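Local structure of DUF3501 family protein (Burkholderia pseudomallei K96243, 3FJV) at residues A[50-53]-A[54-58]; A[69-72]-A[73-77]. The protein is of unknown function and belongs to the DUF3501 family, its two copies associating in a dimer in the crystal. All blocks are in the same frame, centred on the assembly; numbering follows the deposited sequence.

Contact 1 of 2, residues A[50-53]-A[54-58]; sequences TIRY and QIHEM
Y53 and E57, one helical turn apart, meet where the glutamate's aliphatic part lies over the tyrosine ring. Followed outward from its backbone, the E57 side chain begins with CB, which rests against the Y53 carbonyl oxygen. CG stands beside the backbone N, anti to the carbonyl carbon (chi1 -82°), a turn that lays it over one face of the Y53 ring. E57 CG sits 19° off the ring normal, displaced toward the rim, a CH-pi contact. The nearest ring atom to E57 CG is Y53 CZ, at 3.5 Å. The chain then bends, and E57 CD passes the phenol end, 3.9 Å from Y53 OH, with the carboxylate plane nearly parallel to the ring. Neither carboxylate oxygen bonds to Y53: OE1 forms a salt bridge with R19 and OE2 a hydrogen bond with Y15, while Y53 OH pairs with H23, all three partners belonging to helix 12-30.

A second pair runs along another flank. H56 CE1 is poised over the centre of the R52 guanidinium, 3.6 Å from R52 CZ, with the two planes 74° apart, so the imidazole presents its edge to the arginine's face. The polar ends again look elsewhere, R52 NE to the carbonyl of S8 and H56 NE2 to the amide of L10. On a further side, I51 CG2 touches I55 CD1 at 4.0 Å.

Beneath these pairs the backbone bonds run from i+4 to i, with H56 N to R52 O at 2.8 Å. Such i+4 to i bonding defines an alpha-helix, and it brings side chains four residues apart onto one flank; here it is helix 48-62, packed between helices 12-30 and 67-77.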
loop_
_atom_site.group_PDB
_atom_site.type_symbol
_atom_site.label_atom_id
_atom_site.label_comp_id
_atom_site.label_asym_id
_atom_site.label_seq_id
_atom_site.Cartn_x
_atom_site.Cartn_y
_atom_site.Cartn_z
ATOM N N THR A 50 -7.848 16.609 11.113
ATOM C CA THR A 50 -7.661 15.315 10.498
ATOM C C THR A 50 -6.230 14.821 10.683
ATOM O O THR A 50 -6.029 13.617 10.894
ATOM C CB THR A 50 -8.034 15.259 8.993
ATOM O OG1 THR A 50 -7.164 16.099 8.219
ATOM C CG2 THR A 50 -9.504 15.690 8.751
ATOM N N ILE A 51 -5.264 15.732 10.631
ATOM C CA ILE A 51 -3.838 15.353 10.707
ATOM C C ILE A 51 -3.442 15.001 12.160
ATOM O O ILE A 51 -2.861 13.957 12.403
ATOM C CB ILE A 51 -2.899 16.440 10.075
ATOM C CG1 ILE A 51 -3.230 16.618 8.580
ATOM C CG2 ILE A 51 -1.400 15.961 10.209
ATOM C CD1 ILE A 51 -2.612 17.871 7.913
ATOM N N ARG A 52 -3.797 15.859 13.117
ATOM C CA ARG A 52 -3.557 15.625 14.546
ATOM C C ARG A 52 -4.113 14.277 15.017
ATOM O O ARG A 52 -3.422 13.528 15.731
ATOM C CB ARG A 52 -4.126 16.790 15.345
ATOM C CG ARG A 52 -3.785 16.881 16.780
ATOM C CD ARG A 52 -3.938 18.315 17.286
ATOM N NE ARG A 52 -3.705 18.359 18.718
ATOM C CZ ARG A 52 -4.612 18.103 19.653
ATOM N NH1 ARG A 52 -5.883 17.880 19.326
ATOM N NH2 ARG A 52 -4.266 18.083 20.930
ATOM N N TYR A 53 -5.310 13.952 14.573
ATOM C CA TYR A 53 -5.928 12.667 14.841
ATOM C C TYR A 53 -5.111 11.505 14.272
ATOM O O TYR A 53 -4.844 10.529 14.964
ATOM C CB TYR A 53 -7.320 12.629 14.237
ATOM C CG TYR A 53 -8.022 11.301 14.345
ATOM C CD1 TYR A 53 -8.502 10.860 15.568
ATOM C CD2 TYR A 53 -8.222 10.492 13.245
ATOM C CE1 TYR A 53 -9.141 9.637 15.713
ATOM C CE2 TYR A 53 -8.927 9.263 13.362
ATOM C CZ TYR A 53 -9.372 8.850 14.596
ATOM O OH TYR A 53 -10.067 7.674 14.764
ATOM N N GLN A 54 -4.700 11.603 13.008
ATOM C CA GLN A 54 -3.947 10.521 12.462
ATOM C C GLN A 54 -2.662 10.301 13.253
ATOM O O GLN A 54 -2.245 9.156 13.433
ATOM C CB GLN A 54 -3.639 10.757 10.977
ATOM C CG GLN A 54 -4.831 10.451 10.086
ATOM C CD GLN A 54 -4.649 10.937 8.679
ATOM O OE1 GLN A 54 -5.193 12.011 8.277
ATOM N NE2 GLN A 54 -3.883 10.201 7.923
ATOM N N ILE A 55 -1.991 11.384 13.619
ATOM C CA ILE A 55 -0.738 11.276 14.394
ATOM C C ILE A 55 -1.026 10.648 15.744
ATOM O O ILE A 55 -0.366 9.699 16.163
ATOM C CB ILE A 55 0.015 12.621 14.553
ATOM C CG1 ILE A 55 0.483 13.165 13.202
ATOM C CG2 ILE A 55 1.220 12.440 15.496
ATOM C CD1 ILE A 55 0.766 14.653 13.245
ATOM N N HIS A 56 -2.057 11.129 16.418
ATOM C CA HIS A 56 -2.435 10.534 17.685
ATOM C C HIS A 56 -2.699 9.011 17.546
ATOM O O HIS A 56 -2.258 8.188 18.381
ATOM C CB HIS A 56 -3.669 11.247 18.246
ATOM C CG HIS A 56 -3.388 12.574 18.903
ATOM N ND1 HIS A 56 -4.335 13.569 18.961
ATOM C CD2 HIS A 56 -2.330 13.022 19.612
ATOM C CE1 HIS A 56 -3.870 14.579 19.683
ATOM N NE2 HIS A 56 -2.664 14.271 20.097
ATOM N N GLU A 57 -3.407 8.644 16.493
ATOM C CA GLU A 57 -3.751 7.264 16.217
ATOM C C GLU A 57 -2.505 6.392 15.958
ATOM O O GLU A 57 -2.335 5.323 16.558
ATOM C CB GLU A 57 -4.753 7.192 15.046
ATOM C CG GLU A 57 -6.240 7.440 15.430
ATOM C CD GLU A 57 -6.750 6.419 16.407
ATOM O OE1 GLU A 57 -6.768 5.225 16.045
ATOM O OE2 GLU A 57 -7.079 6.783 17.548
HETATM N N MSE A 58 -1.587 6.906 15.164
HETATM C CA MSE A 58 -0.356 6.190 14.928
HETATM C C MSE A 58 0.450 5.967 16.208
HETATM O O MSE A 58 0.882 4.845 16.486
HETATM C CB MSE A 58 0.535 6.929 13.923
HETATM C CG MSE A 58 1.884 6.170 13.562
HETATM SE SE MSE A 58 1.726 4.674 12.405
HETATM C CE MSE A 58 2.059 5.543 10.674
#

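Contact 2 of 2, residues A[69-72]-A[73-77]; sequences GIQA and ELDAY
Q71 reaches along the helix surface to D75, and the two flat end groups are set at 47° to each other. The glutamine leaves its backbone with CG beside the carbonyl carbon and then bends at chi2 (56°), which brings the amide back over the next turn. There Q71 NE2 gives a hydrogen bond of 2.9 Å to D75 OD1, with an N-H...O angle of 157°. The carboxylate oxygen lies practically in the amide plane, whereas NE2 comes to it from above the carboxylate plane. Backbone and side chain thus join the same two residues twice, since D75 N also bonds to Q71 O. At the other end of the amide, OE1 has a weak hydrogen bond to R6.

L74 crosses the same glutamine at a slant. L74 CB packs 3.9 Å from Q71 NE2, and L74 CD1 lies at the same distance from Q71 OE1, so the leucine passes across the amide, and its CD1 also comes near I70 CG2, 4.3 Å away.

E73 projects on another side. E73 CG packs against the carbonyl oxygen of G69, 3.5 Å away, and its bent chain holds the carboxylate near enough for a water to link the two residues. That water donates to G69 O at 2.7 Å and to E73 OE2 at 2.6 Å. G69 O also accepts the backbone bond from E73 N, so two donors meet there, and OE2 also forms a salt bridge with R107 of the second subunit.

The chemistry differs between the two flanks: Q71 and D75 share a hydrogen bond between an amide and a carboxylate that is presumably charged, at the more exposed surface, while the buried E73 carboxylate has both a water and an arginine of the other chain, interactions that would probably favour its charged form.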
loop_
_atom_site.group_PDB
_atom_site.type_symbol
_atom_site.label_atom_id
_atom_site.label_comp_id
_atom_site.label_asym_id
_atom_site.label_seq_id
_atom_site.Cartn_x
_atom_site.Cartn_y
_atom_site.Cartn_z
ATOM N N GLY A 69 10.969 9.364 17.896
ATOM C CA GLY A 69 9.859 8.612 17.307
ATOM C C GLY A 69 8.604 9.441 17.102
ATOM O O GLY A 69 7.916 9.302 16.080
ATOM N N ILE A 70 8.273 10.265 18.085
ATOM C CA ILE A 70 7.188 11.242 17.900
ATOM C C ILE A 70 7.516 12.158 16.718
ATOM O O ILE A 70 6.704 12.357 15.834
ATOM C CB ILE A 70 6.912 12.082 19.177
ATOM C CG1 ILE A 70 6.414 11.157 20.309
ATOM C CG2 ILE A 70 5.914 13.188 18.845
ATOM C CD1 ILE A 70 6.629 11.664 21.727
ATOM N N GLN A 71 8.729 12.707 16.686
ATOM C CA GLN A 71 9.097 13.645 15.617
ATOM C C GLN A 71 9.007 12.997 14.251
ATOM O O GLN A 71 8.575 13.642 13.292
ATOM C CB GLN A 71 10.512 14.229 15.806
ATOM C CG GLN A 71 10.820 15.443 14.889
ATOM C CD GLN A 71 9.796 16.558 15.057
ATOM O OE1 GLN A 71 9.568 17.006 16.169
ATOM N NE2 GLN A 71 9.194 17.024 13.944
ATOM N N ALA A 72 9.378 11.722 14.170
ATOM C CA ALA A 72 9.358 10.987 12.913
ATOM C C ALA A 72 7.915 10.842 12.387
ATOM O O ALA A 72 7.704 10.862 11.182
ATOM C CB ALA A 72 10.039 9.613 13.076
ATOM N N GLU A 73 6.929 10.691 13.280
ATOM C CA GLU A 73 5.552 10.653 12.793
ATOM C C GLU A 73 5.072 12.024 12.360
ATOM O O GLU A 73 4.402 12.140 11.346
ATOM C CB GLU A 73 4.584 10.074 13.828
ATOM C CG GLU A 73 4.912 8.677 14.342
ATOM C CD GLU A 73 5.103 7.655 13.223
ATOM O OE1 GLU A 73 4.580 7.841 12.084
ATOM O OE2 GLU A 73 5.792 6.654 13.493
ATOM N N LEU A 74 5.399 13.081 13.114
ATOM C CA LEU A 74 5.086 14.459 12.665
ATOM C C LEU A 74 5.635 14.714 11.252
ATOM O O LEU A 74 4.957 15.279 10.346
ATOM C CB LEU A 74 5.676 15.468 13.671
ATOM C CG LEU A 74 4.852 15.782 14.937
ATOM C CD1 LEU A 74 5.738 16.450 15.979
ATOM C CD2 LEU A 74 3.618 16.679 14.650
ATOM N N ASP A 75 6.875 14.282 11.025
ATOM C CA ASP A 75 7.533 14.572 9.752
ATOM C C ASP A 75 6.936 13.700 8.668
ATOM O O ASP A 75 6.807 14.124 7.539
ATOM C CB ASP A 75 9.028 14.291 9.827
ATOM C CG ASP A 75 9.782 15.242 10.739
ATOM O OD1 ASP A 75 9.233 16.269 11.132
ATOM O OD2 ASP A 75 10.956 14.951 11.067
ATOM N N ALA A 76 6.508 12.473 9.007
ATOM C CA ALA A 76 5.897 11.598 8.014
ATOM C C ALA A 76 4.551 12.130 7.488
ATOM O O ALA A 76 4.182 11.895 6.297
ATOM C CB ALA A 76 5.698 10.191 8.566
ATOM N N TYR A 77 3.803 12.781 8.376
ATOM C CA TYR A 77 2.508 13.360 8.042
ATOM C C TYR A 77 2.526 14.823 7.551
ATOM O O TYR A 77 1.494 15.320 7.106
ATOM C CB TYR A 77 1.516 13.200 9.218
ATOM C CG TYR A 77 0.990 11.763 9.380
ATOM C CD1 TYR A 77 -0.121 11.329 8.675
ATOM C CD2 TYR A 77 1.611 10.853 10.238
ATOM C CE1 TYR A 77 -0.615 10.038 8.835
ATOM C CE2 TYR A 77 1.139 9.601 10.403
ATOM C CZ TYR A 77 -0.000 9.184 9.708
ATOM O OH TYR A 77 -0.485 7.903 9.824
HETATM O O HOH W 1 8.044 6.841 14.876
#

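Overall arrangement
Contacts 1 and 2 occupy successive helices, 48-62 and 67-77, on the same side of the chain's centre, and their own centres are about 11 Å apart. The helices pack directly: I55 CD1 meets L74 CD2 at 3.8 Å, and M58 CE approaches Y77 OH at 3.6 Å. M58 CG lies 3.5 Å from E73 OE1, so the selenomethionine touches two residues of contact 2. Both contacts reach the second subunit, contact 1 by packing of Q54, E57 and M58, contact 2 by packing of A72, A76 and Y77 and by the salt bridge from E73 to R107 of the second subunit. A glycerol, probably from the crystallisation liquor, lies about 5 Å from the E73 side chain; no active site is identified.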